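PDB 3B57: Lin1889 protein from Listeria innocua Clip11262, which is of unknown function but binds a magnesium ion and, as an HD-domain protein, may be a metal-dependent phosphohydrolase. Local coordinates for residues A[13-18]-A[25-30]; A[9-14]-A[54-59]; A[48-53]-A[91-96]; A[126-131]-A[182-187]. All blocks are in the same frame, centred on the assembly; numbering follows the deposited sequence.

Interaction 1 (A[13-18]-A[25-30]); sequences WMHSHF and HDWSHI. With MG (magnesium ion), chain B.
Beside the metal site of an all-helical HD domain, H15, at the end of helix 3-15, and F18, in the loop that follows, close on W27 and I30, on the first turn of helix 27-44. The H15 imidazole lies almost flat over the five-membered ring of the W27 indole, centroids 4.3 Å apart and planes 13° from parallel. H15 CB continues the overlap over the six-membered ring, 3.9 Å from its centroid, and the backbone N of H15 reaches the same indole face near CZ3. A chi1 of 162° turns the W27 indole away from its backbone N and along the end of helix 3-15, where CZ3 meets M14 CB at 3.7 Å. F18 sets its CB 3.9 Å from W27 CB and turns its ring across I30. W27 and I30 pack on the end of helix 3-15 and the loop after it, while H29, between them in sequence, gives NE2 to the magnesium ion at 2.6 Å. D123 of helix 114-125 binds this ion through OD2, and H58 and D59 complete the site. I30 CD1 sits over one face of the F18 ring, a CH-pi contact 3.6 Å from the centroid.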
loop_
_atom_site.group_PDB
_atom_site.type_symbol
_atom_site.label_atom_id
_atom_site.label_comp_id
_atom_site.label_asym_id
_atom_site.label_seq_id
_atom_site.Cartn_x
_atom_site.Cartn_y
_atom_site.Cartn_z
ATOM N N TRP A 13 -1.266 29.363 0.475
ATOM C CA TRP A 13 -1.581 29.315 1.896
ATOM C C TRP A 13 -1.737 27.860 2.355
ATOM O O TRP A 13 -1.140 27.461 3.349
ATOM C CB TRP A 13 -2.855 30.130 2.170
ATOM C CG TRP A 13 -3.309 30.136 3.601
ATOM C CD1 TRP A 13 -2.521 30.054 4.702
ATOM C CD2 TRP A 13 -4.658 30.253 4.082
ATOM N NE1 TRP A 13 -3.287 30.106 5.844
ATOM C CE2 TRP A 13 -4.603 30.228 5.492
ATOM C CE3 TRP A 13 -5.906 30.376 3.458
ATOM C CZ2 TRP A 13 -5.747 30.319 6.294
ATOM C CZ3 TRP A 13 -7.047 30.468 4.255
ATOM C CH2 TRP A 13 -6.956 30.438 5.659
HETATM N N MSE A 14 -2.524 27.064 1.636
HETATM C CA MSE A 14 -2.698 25.663 2.016
HETATM C C MSE A 14 -1.381 24.902 1.919
HETATM O O MSE A 14 -1.100 24.022 2.732
HETATM C CB MSE A 14 -3.724 24.965 1.123
HETATM C CG MSE A 14 -5.132 25.482 1.254
HETATM SE SE MSE A 14 -5.749 25.499 3.076
HETATM C CE MSE A 14 -6.430 23.690 3.216
ATOM N N HIS A 15 -0.579 25.238 0.913
ATOM C CA HIS A 15 0.703 24.575 0.710
ATOM C C HIS A 15 1.574 24.695 1.945
ATOM O O HIS A 15 2.134 23.710 2.417
ATOM C CB HIS A 15 1.434 25.188 -0.482
ATOM C CG HIS A 15 2.751 24.540 -0.787
ATOM N ND1 HIS A 15 3.574 24.973 -1.804
ATOM C CD2 HIS A 15 3.382 23.485 -0.215
ATOM C CE1 HIS A 15 4.656 24.214 -1.847
ATOM N NE2 HIS A 15 4.563 23.304 -0.896
ATOM N N SER A 16 1.687 25.911 2.463
ATOM C CA SER A 16 2.505 26.152 3.638
ATOM C C SER A 16 1.726 25.835 4.897
ATOM O O SER A 16 1.835 26.530 5.904
ATOM C CB SER A 16 2.977 27.605 3.661
ATOM O OG SER A 16 1.875 28.490 3.576
ATOM N N HIS A 17 0.943 24.772 4.840
ATOM C CA HIS A 17 0.149 24.381 5.986
ATOM C C HIS A 17 0.004 22.858 6.018
ATOM O O HIS A 17 -0.688 22.302 6.874
ATOM C CB HIS A 17 -1.223 25.044 5.895
ATOM C CG HIS A 17 -2.046 24.887 7.129
ATOM N ND1 HIS A 17 -1.794 25.594 8.283
ATOM C CD2 HIS A 17 -3.097 24.077 7.402
ATOM C CE1 HIS A 17 -2.654 25.227 9.218
ATOM N NE2 HIS A 17 -3.455 24.308 8.708
ATOM N N PHE A 18 0.674 22.193 5.078
ATOM C CA PHE A 18 0.632 20.737 4.955
ATOM C C PHE A 18 1.979 20.148 4.529
ATOM O O PHE A 18 2.903 20.875 4.150
ATOM C CB PHE A 18 -0.453 20.345 3.947
ATOM C CG PHE A 18 -1.852 20.614 4.429
ATOM C CD1 PHE A 18 -2.490 19.728 5.288
ATOM C CD2 PHE A 18 -2.531 21.760 4.036
ATOM C CE1 PHE A 18 -3.784 19.981 5.756
ATOM C CE2 PHE A 18 -3.824 22.020 4.497
ATOM C CZ PHE A 18 -4.450 21.127 5.357
ATOM N N HIS A 25 -4.571 13.666 3.365
ATOM C CA HIS A 25 -3.223 13.401 3.842
ATOM C C HIS A 25 -2.368 14.675 3.707
ATOM O O HIS A 25 -2.721 15.721 4.256
ATOM C CB HIS A 25 -2.613 12.224 3.053
ATOM C CG HIS A 25 -1.402 11.615 3.705
ATOM N ND1 HIS A 25 -1.406 11.152 5.006
ATOM C CD2 HIS A 25 -0.147 11.401 3.237
ATOM C CE1 HIS A 25 -0.208 10.684 5.311
ATOM N NE2 HIS A 25 0.574 10.823 4.255
ATOM N N ASP A 26 -1.256 14.595 2.981
ATOM C CA ASP A 26 -0.379 15.749 2.805
ATOM C C ASP A 26 -0.916 16.758 1.784
ATOM O O ASP A 26 -2.086 16.720 1.388
ATOM C CB ASP A 26 1.030 15.291 2.383
ATOM C CG ASP A 26 1.919 14.900 3.574
ATOM O OD1 ASP A 26 1.600 13.921 4.293
ATOM O OD2 ASP A 26 2.954 15.574 3.788
ATOM N N TRP A 27 -0.039 17.671 1.381
ATOM C CA TRP A 27 -0.360 18.694 0.400
ATOM C C TRP A 27 -0.637 18.010 -0.943
ATOM O O TRP A 27 -1.549 18.401 -1.674
ATOM C CB TRP A 27 0.817 19.673 0.294
ATOM C CG TRP A 27 0.821 20.513 -0.935
ATOM C CD1 TRP A 27 1.741 20.483 -1.938
ATOM C CD2 TRP A 27 -0.172 21.471 -1.327
ATOM N NE1 TRP A 27 1.385 21.359 -2.941
ATOM C CE2 TRP A 27 0.215 21.978 -2.590
ATOM C CE3 TRP A 27 -1.348 21.948 -0.737
ATOM C CZ2 TRP A 27 -0.535 22.936 -3.273
ATOM C CZ3 TRP A 27 -2.095 22.901 -1.417
ATOM C CH2 TRP A 27 -1.684 23.384 -2.674
ATOM N N SER A 28 0.142 16.976 -1.249
ATOM C CA SER A 28 -0.023 16.228 -2.491
ATOM C C SER A 28 -1.483 15.840 -2.709
ATOM O O SER A 28 -1.986 15.876 -3.834
ATOM C CB SER A 28 0.832 14.962 -2.467
ATOM O OG SER A 28 2.204 15.281 -2.403
ATOM N N HIS A 29 -2.154 15.464 -1.624
ATOM C CA HIS A 29 -3.554 15.065 -1.691
ATOM C C HIS A 29 -4.438 16.228 -2.117
ATOM O O HIS A 29 -5.172 16.131 -3.099
ATOM C CB HIS A 29 -4.021 14.547 -0.333
ATOM C CG HIS A 29 -5.469 14.176 -0.301
ATOM N ND1 HIS A 29 -5.990 13.150 -1.060
ATOM C CD2 HIS A 29 -6.508 14.705 0.385
ATOM C CE1 HIS A 29 -7.291 13.063 -0.840
ATOM N NE2 HIS A 29 -7.630 13.995 0.032
ATOM N N ILE A 30 -4.372 17.327 -1.374
ATOM C CA ILE A 30 -5.175 18.497 -1.701
ATOM C C ILE A 30 -4.986 18.921 -3.161
ATOM O O ILE A 30 -5.947 18.937 -3.935
ATOM C CB ILE A 30 -4.842 19.662 -0.760
ATOM C CG1 ILE A 30 -5.158 19.236 0.677
ATOM C CG2 ILE A 30 -5.642 20.910 -1.152
ATOM C CD1 ILE A 30 -4.656 20.190 1.744
HETATM MG MG MG B . -9.647 14.944 1.283
#

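Interaction 2 (A[9-14]-A[54-59]); sequences SAKNWM and AALFHD
F57, near the end of helix 48-57, slots its ring between A10, W13 and M14 of helix 3-15. Its CB starts across the contact rather than into it, but chi1 of -60° sets CG beside the backbone N, and the ring reaches the other helix. CD1 meets M14 first: the selenium of this selenomethionine lies 3.6 Å from F57 CD1 in a Met-aromatic contact at the ring edge, the line from SE to the ring centroid running 77° off the ring normal. CE1 comes next, 3.9 Å from W13 CE3, the two ring planes inclined at 73°. At the tip, CZ touches A10 CB at 3.5 Å. Beside it, L56 lays CD1 over the backbone of K11, 3.9 Å from K11 CA, while M14 CG lies 3.3 Å from L56 O. W79 stacks on W13, and L76, also of helix 71-82, packs against F57. Mostly carbon and selenium meet here, so the residues just before H58 and D59 of the magnesium site are held by close fit and dispersion rather than by hydrogen bonds.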
loop_
_atom_site.group_PDB
_atom_site.type_symbol
_atom_site.label_atom_id
_atom_site.label_comp_id
_atom_site.label_asym_id
_atom_site.label_seq_id
_atom_site.Cartn_x
_atom_site.Cartn_y
_atom_site.Cartn_z
ATOM N N SER A 9 -3.354 32.675 -4.075
ATOM C CA SER A 9 -3.120 32.940 -2.664
ATOM C C SER A 9 -3.558 31.747 -1.813
ATOM O O SER A 9 -2.808 31.257 -0.968
ATOM C CB SER A 9 -3.890 34.200 -2.262
ATOM O OG SER A 9 -3.807 34.444 -0.865
ATOM N N ALA A 10 -4.783 31.289 -2.048
ATOM C CA ALA A 10 -5.331 30.150 -1.327
ATOM C C ALA A 10 -4.402 28.962 -1.526
ATOM O O ALA A 10 -4.090 28.230 -0.589
ATOM C CB ALA A 10 -6.722 29.821 -1.852
ATOM N N LYS A 11 -3.957 28.784 -2.760
ATOM C CA LYS A 11 -3.063 27.691 -3.095
ATOM C C LYS A 11 -1.790 27.768 -2.256
ATOM O O LYS A 11 -1.427 26.801 -1.592
ATOM C CB LYS A 11 -2.740 27.749 -4.588
ATOM C CG LYS A 11 -2.314 26.449 -5.230
ATOM C CD LYS A 11 -2.466 26.583 -6.738
ATOM C CE LYS A 11 -1.281 26.017 -7.501
ATOM N NZ LYS A 11 -1.189 26.658 -8.853
ATOM N N ASN A 12 -1.124 28.918 -2.267
ATOM C CA ASN A 12 0.115 29.085 -1.502
ATOM C C ASN A 12 -0.076 29.002 0.009
ATOM O O ASN A 12 0.840 28.612 0.732
ATOM C CB ASN A 12 0.793 30.406 -1.877
ATOM C CG ASN A 12 1.565 30.309 -3.183
ATOM O OD1 ASN A 12 2.650 29.723 -3.240
ATOM N ND2 ASN A 12 0.999 30.865 -4.246
ATOM N N TRP A 13 -1.266 29.363 0.475
ATOM C CA TRP A 13 -1.581 29.315 1.896
ATOM C C TRP A 13 -1.737 27.860 2.355
ATOM O O TRP A 13 -1.140 27.461 3.349
ATOM C CB TRP A 13 -2.855 30.130 2.170
ATOM C CG TRP A 13 -3.309 30.136 3.601
ATOM C CD1 TRP A 13 -2.521 30.054 4.702
ATOM C CD2 TRP A 13 -4.658 30.253 4.082
ATOM N NE1 TRP A 13 -3.287 30.106 5.844
ATOM C CE2 TRP A 13 -4.603 30.228 5.492
ATOM C CE3 TRP A 13 -5.906 30.376 3.458
ATOM C CZ2 TRP A 13 -5.747 30.319 6.294
ATOM C CZ3 TRP A 13 -7.047 30.468 4.255
ATOM C CH2 TRP A 13 -6.956 30.438 5.659
HETATM N N MSE A 14 -2.524 27.064 1.636
HETATM C CA MSE A 14 -2.698 25.663 2.016
HETATM C C MSE A 14 -1.381 24.902 1.919
HETATM O O MSE A 14 -1.100 24.022 2.732
HETATM C CB MSE A 14 -3.724 24.965 1.123
HETATM C CG MSE A 14 -5.132 25.482 1.254
HETATM SE SE MSE A 14 -5.749 25.499 3.076
HETATM C CE MSE A 14 -6.430 23.690 3.216
ATOM N N ALA A 54 -13.304 25.603 -2.785
ATOM C CA ALA A 54 -13.852 24.615 -1.881
ATOM C C ALA A 54 -12.914 23.416 -1.918
ATOM O O ALA A 54 -12.635 22.818 -0.886
ATOM C CB ALA A 54 -15.251 24.219 -2.302
ATOM N N ALA A 55 -12.401 23.082 -3.101
ATOM C CA ALA A 55 -11.488 21.947 -3.239
ATOM C C ALA A 55 -10.205 22.146 -2.444
ATOM O O ALA A 55 -9.721 21.222 -1.799
ATOM C CB ALA A 55 -11.143 21.722 -4.694
ATOM N N LEU A 56 -9.647 23.348 -2.514
ATOM C CA LEU A 56 -8.424 23.641 -1.796
ATOM C C LEU A 56 -8.607 23.746 -0.282
ATOM O O LEU A 56 -7.656 23.507 0.459
ATOM C CB LEU A 56 -7.796 24.922 -2.329
ATOM C CG LEU A 56 -7.169 24.806 -3.711
ATOM C CD1 LEU A 56 -6.445 26.101 -4.022
ATOM C CD2 LEU A 56 -6.182 23.650 -3.757
ATOM N N PHE A 57 -9.810 24.095 0.179
ATOM C CA PHE A 57 -10.064 24.213 1.618
ATOM C C PHE A 57 -10.859 23.037 2.178
ATOM O O PHE A 57 -11.120 22.993 3.376
ATOM C CB PHE A 57 -10.842 25.500 1.961
ATOM C CG PHE A 57 -10.143 26.776 1.574
ATOM C CD1 PHE A 57 -8.762 26.853 1.548
ATOM C CD2 PHE A 57 -10.881 27.912 1.240
ATOM C CE1 PHE A 57 -8.122 28.047 1.190
ATOM C CE2 PHE A 57 -10.248 29.110 0.881
ATOM C CZ PHE A 57 -8.869 29.177 0.854
ATOM N N HIS A 58 -11.242 22.087 1.330
ATOM C CA HIS A 58 -12.046 20.955 1.788
ATOM C C HIS A 58 -11.412 20.190 2.932
ATOM O O HIS A 58 -12.093 19.472 3.661
ATOM C CB HIS A 58 -12.330 19.988 0.628
ATOM C CG HIS A 58 -11.235 18.996 0.358
ATOM N ND1 HIS A 58 -9.982 19.361 -0.090
ATOM C CD2 HIS A 58 -11.223 17.643 0.437
ATOM C CE1 HIS A 58 -9.248 18.278 -0.277
ATOM N NE2 HIS A 58 -9.977 17.222 0.036
ATOM N N ASP A 59 -10.108 20.368 3.095
ATOM C CA ASP A 59 -9.373 19.656 4.125
ATOM C C ASP A 59 -8.639 20.594 5.063
ATOM O O ASP A 59 -7.420 20.518 5.197
ATOM C CB ASP A 59 -8.367 18.719 3.463
ATOM C CG ASP A 59 -8.411 17.329 4.034
ATOM O OD1 ASP A 59 -8.375 17.206 5.284
ATOM O OD2 ASP A 59 -8.476 16.368 3.229
#

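Interaction 3 (A[48-53]-A[91-96]); sequences LFTIEL and KKIIRI
T50 and L53 of helix 48-57 pack against I93 and I96 of helix 87-100, a pair within the helical bundle of the HD domain. The axes of the short segments approach to 9.2 Å and cross at -46°, with the CA atoms of T50 and I93 closest. Along the first segment, F49 packs on K3 and I7 of helix 3-15; T50 is the first to meet helix 87-100. Its two branches part company: OG1 lies 3.9 Å from I93 CG1, with the CB of K92 at its margin, whereas CG2 meets I96 CD1 at 3.6 Å. The carbonyl O of T50 also rests against I93 CG1, at 3.6 Å, so I93 covers backbone as well as side chain. I51 turns its CB away from helix 87-100. L53, a turn after T50, comes back to the interface and also packs on A10 of helix 3-15. I93 extends through its CG1 branch (chi2 178°), which carries the terminal methyl past T50 to L53. M80 of helix 71-82 borders I93, and E115 and E116 border I96. L53 CD1 finally meets I93 CD1 at 3.5 Å.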
loop_
_atom_site.group_PDB
_atom_site.type_symbol
_atom_site.label_atom_id
_atom_site.label_comp_id
_atom_site.label_asym_id
_atom_site.label_seq_id
_atom_site.Cartn_x
_atom_site.Cartn_y
_atom_site.Cartn_z
ATOM N N LEU A 48 -16.439 27.427 -11.581
ATOM C CA LEU A 48 -15.061 26.984 -11.397
ATOM C C LEU A 48 -14.350 27.622 -10.199
ATOM O O LEU A 48 -13.581 26.965 -9.490
ATOM C CB LEU A 48 -14.263 27.242 -12.682
ATOM C CG LEU A 48 -12.804 26.781 -12.754
ATOM C CD1 LEU A 48 -12.704 25.285 -12.467
ATOM C CD2 LEU A 48 -12.255 27.097 -14.127
ATOM N N PHE A 49 -14.602 28.905 -9.972
ATOM C CA PHE A 49 -13.970 29.613 -8.862
ATOM C C PHE A 49 -14.506 29.117 -7.532
ATOM O O PHE A 49 -13.774 28.969 -6.552
ATOM C CB PHE A 49 -14.223 31.114 -8.988
ATOM C CG PHE A 49 -13.697 31.911 -7.838
ATOM C CD1 PHE A 49 -14.567 32.466 -6.906
ATOM C CD2 PHE A 49 -12.329 32.096 -7.676
ATOM C CE1 PHE A 49 -14.083 33.196 -5.825
ATOM C CE2 PHE A 49 -11.835 32.822 -6.602
ATOM C CZ PHE A 49 -12.716 33.376 -5.671
ATOM N N THR A 50 -15.801 28.869 -7.504
ATOM C CA THR A 50 -16.429 28.394 -6.298
ATOM C C THR A 50 -15.929 26.976 -5.960
ATOM O O THR A 50 -15.756 26.628 -4.785
ATOM C CB THR A 50 -17.956 28.452 -6.482
ATOM O OG1 THR A 50 -18.497 29.395 -5.552
ATOM C CG2 THR A 50 -18.603 27.097 -6.285
ATOM N N ILE A 51 -15.674 26.191 -7.012
ATOM C CA ILE A 51 -15.188 24.805 -6.934
ATOM C C ILE A 51 -13.717 24.739 -6.538
ATOM O O ILE A 51 -13.339 24.021 -5.616
ATOM C CB ILE A 51 -15.355 24.097 -8.321
ATOM C CG1 ILE A 51 -16.847 23.834 -8.590
ATOM C CG2 ILE A 51 -14.512 22.814 -8.388
ATOM C CD1 ILE A 51 -17.177 23.489 -10.033
ATOM N N GLU A 52 -12.896 25.496 -7.254
ATOM C CA GLU A 52 -11.460 25.534 -7.017
ATOM C C GLU A 52 -11.075 25.833 -5.556
ATOM O O GLU A 52 -10.119 25.254 -5.041
ATOM C CB GLU A 52 -10.836 26.564 -7.953
ATOM C CG GLU A 52 -9.522 26.141 -8.543
ATOM C CD GLU A 52 -9.359 26.651 -9.956
ATOM O OE1 GLU A 52 -10.340 26.500 -10.725
ATOM O OE2 GLU A 52 -8.267 27.180 -10.305
ATOM N N LEU A 53 -11.813 26.721 -4.888
ATOM C CA LEU A 53 -11.497 27.050 -3.503
ATOM C C LEU A 53 -12.071 26.025 -2.558
ATOM O O LEU A 53 -11.406 25.616 -1.608
ATOM C CB LEU A 53 -12.030 28.424 -3.105
ATOM C CG LEU A 53 -11.346 29.659 -3.681
ATOM C CD1 LEU A 53 -12.135 30.897 -3.300
ATOM C CD2 LEU A 53 -9.928 29.733 -3.177
ATOM N N LYS A 91 -20.617 31.645 1.274
ATOM C CA LYS A 91 -21.660 30.744 1.734
ATOM C C LYS A 91 -21.595 29.428 0.953
ATOM O O LYS A 91 -21.487 28.351 1.548
ATOM C CB LYS A 91 -23.029 31.418 1.577
ATOM C CG LYS A 91 -23.935 31.273 2.800
ATOM C CD LYS A 91 -24.886 32.465 2.927
ATOM C CE LYS A 91 -24.109 33.761 3.223
ATOM N NZ LYS A 91 -24.969 34.982 3.338
ATOM N N LYS A 92 -21.631 29.524 -0.377
ATOM C CA LYS A 92 -21.573 28.341 -1.236
ATOM C C LYS A 92 -20.310 27.509 -0.983
ATOM O O LYS A 92 -20.383 26.293 -0.759
ATOM C CB LYS A 92 -21.625 28.745 -2.713
ATOM C CG LYS A 92 -22.955 29.309 -3.179
ATOM C CD LYS A 92 -23.066 29.259 -4.709
ATOM C CE LYS A 92 -24.423 29.763 -5.200
ATOM N NZ LYS A 92 -24.596 31.219 -4.920
ATOM N N ILE A 93 -19.156 28.171 -1.023
ATOM C CA ILE A 93 -17.878 27.509 -0.797
ATOM C C ILE A 93 -17.909 26.716 0.511
ATOM O O ILE A 93 -17.495 25.555 0.554
ATOM C CB ILE A 93 -16.719 28.543 -0.782
ATOM C CG1 ILE A 93 -16.505 29.083 -2.195
ATOM C CG2 ILE A 93 -15.434 27.908 -0.273
ATOM C CD1 ILE A 93 -15.443 30.137 -2.290
ATOM N N ILE A 94 -18.414 27.323 1.576
ATOM C CA ILE A 94 -18.478 26.601 2.833
ATOM C C ILE A 94 -19.486 25.457 2.770
ATOM O O ILE A 94 -19.199 24.354 3.234
ATOM C CB ILE A 94 -18.791 27.549 4.007
ATOM C CG1 ILE A 94 -17.510 28.283 4.389
ATOM C CG2 ILE A 94 -19.334 26.774 5.194
ATOM C CD1 ILE A 94 -17.611 29.018 5.669
ATOM N N ARG A 95 -20.658 25.713 2.188
ATOM C CA ARG A 95 -21.688 24.680 2.055
ATOM C C ARG A 95 -21.101 23.453 1.344
ATOM O O ARG A 95 -21.412 22.314 1.698
ATOM C CB ARG A 95 -22.884 25.220 1.257
ATOM C CG ARG A 95 -23.804 26.164 2.051
ATOM C CD ARG A 95 -24.891 26.810 1.165
ATOM N NE ARG A 95 -25.562 25.841 0.294
ATOM C CZ ARG A 95 -26.251 24.785 0.723
ATOM N NH1 ARG A 95 -26.373 24.549 2.026
ATOM N NH2 ARG A 95 -26.808 23.953 -0.153
ATOM N N ILE A 96 -20.249 23.704 0.348
ATOM C CA ILE A 96 -19.601 22.641 -0.415
ATOM C C ILE A 96 -18.683 21.825 0.484
ATOM O O ILE A 96 -18.783 20.599 0.544
ATOM C CB ILE A 96 -18.759 23.217 -1.570
ATOM C CG1 ILE A 96 -19.674 23.910 -2.574
ATOM C CG2 ILE A 96 -17.951 22.105 -2.240
ATOM C CD1 ILE A 96 -18.939 24.615 -3.690
#

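Interaction 4 (A[126-131]-A[182-187]); sequences DAIGAI and KEKQKI
G129 and K184 bring the two backbones together, their CA atoms 3.8 Å apart, where the turn after helix 114-125 leads into the next helix beside the first turns of helix 182-198. G129 has positive phi (73°); K184 CB lies 3.4 Å from G129 CA, and K184 CG sits close to where a side chain on G129 would begin. From there the K184 chain runs extended beyond CG, crossing the I128 side chain at about a right angle: CD passes I128 CG1 at 3.9 Å, and the end of the chain lies by I131 CD1. The ammonium NZ is buried but well supplied, hydrogen-bonded to L125 O and paired with E198 of the second subunit. D126 OD2, 4.2 Å from K184 NZ, lies beyond salt-bridge range, although its charge probably still steadies the ammonium. Further along, I187 CG2 packs on the backbone at A130 N, 3.7 Å away. D126 OD1 accepts a bond from H29 ND1 and pairs with R32, making D126 a second-shell residue of the magnesium site. The contact thus joins the metal-binding HD-domain core to the C-terminal helices at the subunit interface.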
loop_
_atom_site.group_PDB
_atom_site.type_symbol
_atom_site.label_atom_id
_atom_site.label_comp_id
_atom_site.label_asym_id
_atom_site.label_seq_id
_atom_site.Cartn_x
_atom_site.Cartn_y
_atom_site.Cartn_z
ATOM N N ASP A 126 -9.836 10.315 -5.381
ATOM C CA ASP A 126 -8.470 10.164 -4.888
ATOM C C ASP A 126 -8.324 9.090 -3.798
ATOM O O ASP A 126 -7.229 8.888 -3.254
ATOM C CB ASP A 126 -7.950 11.494 -4.354
ATOM C CG ASP A 126 -6.439 11.596 -4.443
ATOM O OD1 ASP A 126 -5.817 11.945 -3.412
ATOM O OD2 ASP A 126 -5.879 11.345 -5.548
ATOM N N ALA A 127 -9.423 8.397 -3.505
ATOM C CA ALA A 127 -9.446 7.368 -2.485
ATOM C C ALA A 127 -9.309 5.991 -3.095
ATOM O O ALA A 127 -8.981 5.033 -2.398
ATOM C CB ALA A 127 -10.746 7.464 -1.690
ATOM N N ILE A 128 -9.563 5.900 -4.396
ATOM C CA ILE A 128 -9.489 4.629 -5.116
ATOM C C ILE A 128 -8.365 4.675 -6.136
ATOM O O ILE A 128 -7.654 5.671 -6.224
ATOM C CB ILE A 128 -10.801 4.325 -5.873
ATOM C CG1 ILE A 128 -10.982 5.332 -7.019
ATOM C CG2 ILE A 128 -11.970 4.382 -4.907
ATOM C CD1 ILE A 128 -12.294 5.239 -7.752
ATOM N N GLY A 129 -8.225 3.606 -6.918
ATOM C CA GLY A 129 -7.167 3.536 -7.911
ATOM C C GLY A 129 -5.810 3.323 -7.262
ATOM O O GLY A 129 -5.727 3.023 -6.073
ATOM N N ALA A 130 -4.736 3.488 -8.024
ATOM C CA ALA A 130 -3.404 3.286 -7.468
ATOM C C ALA A 130 -3.183 4.106 -6.195
ATOM O O ALA A 130 -2.655 3.587 -5.209
ATOM C CB ALA A 130 -2.351 3.627 -8.502
ATOM N N ILE A 131 -3.594 5.379 -6.219
ATOM C CA ILE A 131 -3.456 6.291 -5.068
ATOM C C ILE A 131 -4.216 5.728 -3.874
ATOM O O ILE A 131 -3.749 5.781 -2.729
ATOM C CB ILE A 131 -4.053 7.683 -5.361
ATOM C CG1 ILE A 131 -3.686 8.116 -6.774
ATOM C CG2 ILE A 131 -3.507 8.714 -4.365
ATOM C CD1 ILE A 131 -4.570 9.256 -7.301
ATOM N N LYS A 182 -12.649 4.763 -14.214
ATOM C CA LYS A 182 -12.519 3.480 -14.885
ATOM C C LYS A 182 -11.118 2.897 -14.754
ATOM O O LYS A 182 -10.947 1.824 -14.175
ATOM C CB LYS A 182 -12.902 3.596 -16.365
ATOM C CG LYS A 182 -12.993 2.240 -17.086
ATOM C CD LYS A 182 -13.539 2.361 -18.511
ATOM C CE LYS A 182 -14.907 3.048 -18.528
ATOM N NZ LYS A 182 -15.426 3.234 -19.920
ATOM N N GLU A 183 -10.113 3.583 -15.285
ATOM C CA GLU A 183 -8.749 3.066 -15.175
ATOM C C GLU A 183 -8.392 2.731 -13.729
ATOM O O GLU A 183 -7.683 1.755 -13.464
ATOM C CB GLU A 183 -7.742 4.075 -15.702
ATOM C CG GLU A 183 -7.812 4.277 -17.179
ATOM C CD GLU A 183 -6.433 4.335 -17.783
ATOM O OE1 GLU A 183 -5.610 5.135 -17.283
ATOM O OE2 GLU A 183 -6.170 3.583 -18.750
ATOM N N LYS A 184 -8.886 3.541 -12.797
ATOM C CA LYS A 184 -8.617 3.324 -11.388
ATOM C C LYS A 184 -9.283 2.047 -10.892
ATOM O O LYS A 184 -8.615 1.170 -10.348
ATOM C CB LYS A 184 -9.096 4.517 -10.561
ATOM C CG LYS A 184 -8.294 5.793 -10.786
ATOM C CD LYS A 184 -8.577 6.824 -9.699
ATOM C CE LYS A 184 -7.576 7.965 -9.736
ATOM N NZ LYS A 184 -7.381 8.579 -8.382
ATOM N N GLN A 185 -10.595 1.939 -11.086
ATOM C CA GLN A 185 -11.340 0.759 -10.652
ATOM C C GLN A 185 -10.768 -0.501 -11.281
ATOM O O GLN A 185 -11.069 -1.605 -10.840
ATOM C CB GLN A 185 -12.810 0.877 -11.047
ATOM C CG GLN A 185 -13.659 -0.323 -10.644
ATOM C CD GLN A 185 -14.140 -0.239 -9.207
ATOM O OE1 GLN A 185 -14.978 -1.032 -8.772
ATOM N NE2 GLN A 185 -13.613 0.731 -8.458
ATOM N N LYS A 186 -9.958 -0.344 -12.321
ATOM C CA LYS A 186 -9.385 -1.514 -12.961
ATOM C C LYS A 186 -8.156 -1.990 -12.219
ATOM O O LYS A 186 -8.152 -3.084 -11.661
ATOM C CB LYS A 186 -9.021 -1.227 -14.415
ATOM C CG LYS A 186 -8.209 -2.332 -15.077
ATOM C CD LYS A 186 -7.804 -1.935 -16.497
ATOM C CE LYS A 186 -6.925 -3.003 -17.149
ATOM N NZ LYS A 186 -7.480 -4.381 -16.924
ATOM N N ILE A 187 -7.114 -1.165 -12.208
ATOM C CA ILE A 187 -5.872 -1.521 -11.535
ATOM C C ILE A 187 -6.157 -1.981 -10.106
ATOM O O ILE A 187 -5.492 -2.861 -9.570
ATOM C CB ILE A 187 -4.911 -0.323 -11.521
ATOM C CG1 ILE A 187 -3.460 -0.830 -11.564
ATOM C CG2 ILE A 187 -5.220 0.586 -10.336
ATOM C CD1 ILE A 187 -3.013 -1.632 -10.371
#

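Overall arrangement
From the N terminus, helix 3-15 opens two contacts. Interaction 1 closes the short loop to helix 27-44, and interaction 2, sharing W13 and M14, closes a longer one to the end of helix 48-57. Interaction 3 starts from that same helix before interaction 2 closes and runs on to helix 87-100, so the two cross; A10 against L53 and A54 against I96 join them into one core. Interaction 4 comes later in the chain, on the far side of its centre from interactions 2 and 3, and ties the turn after helix 114-125 to helix 182-198. It meets interaction 1 through H29 and D126, linking the magnesium site to the C-terminal part.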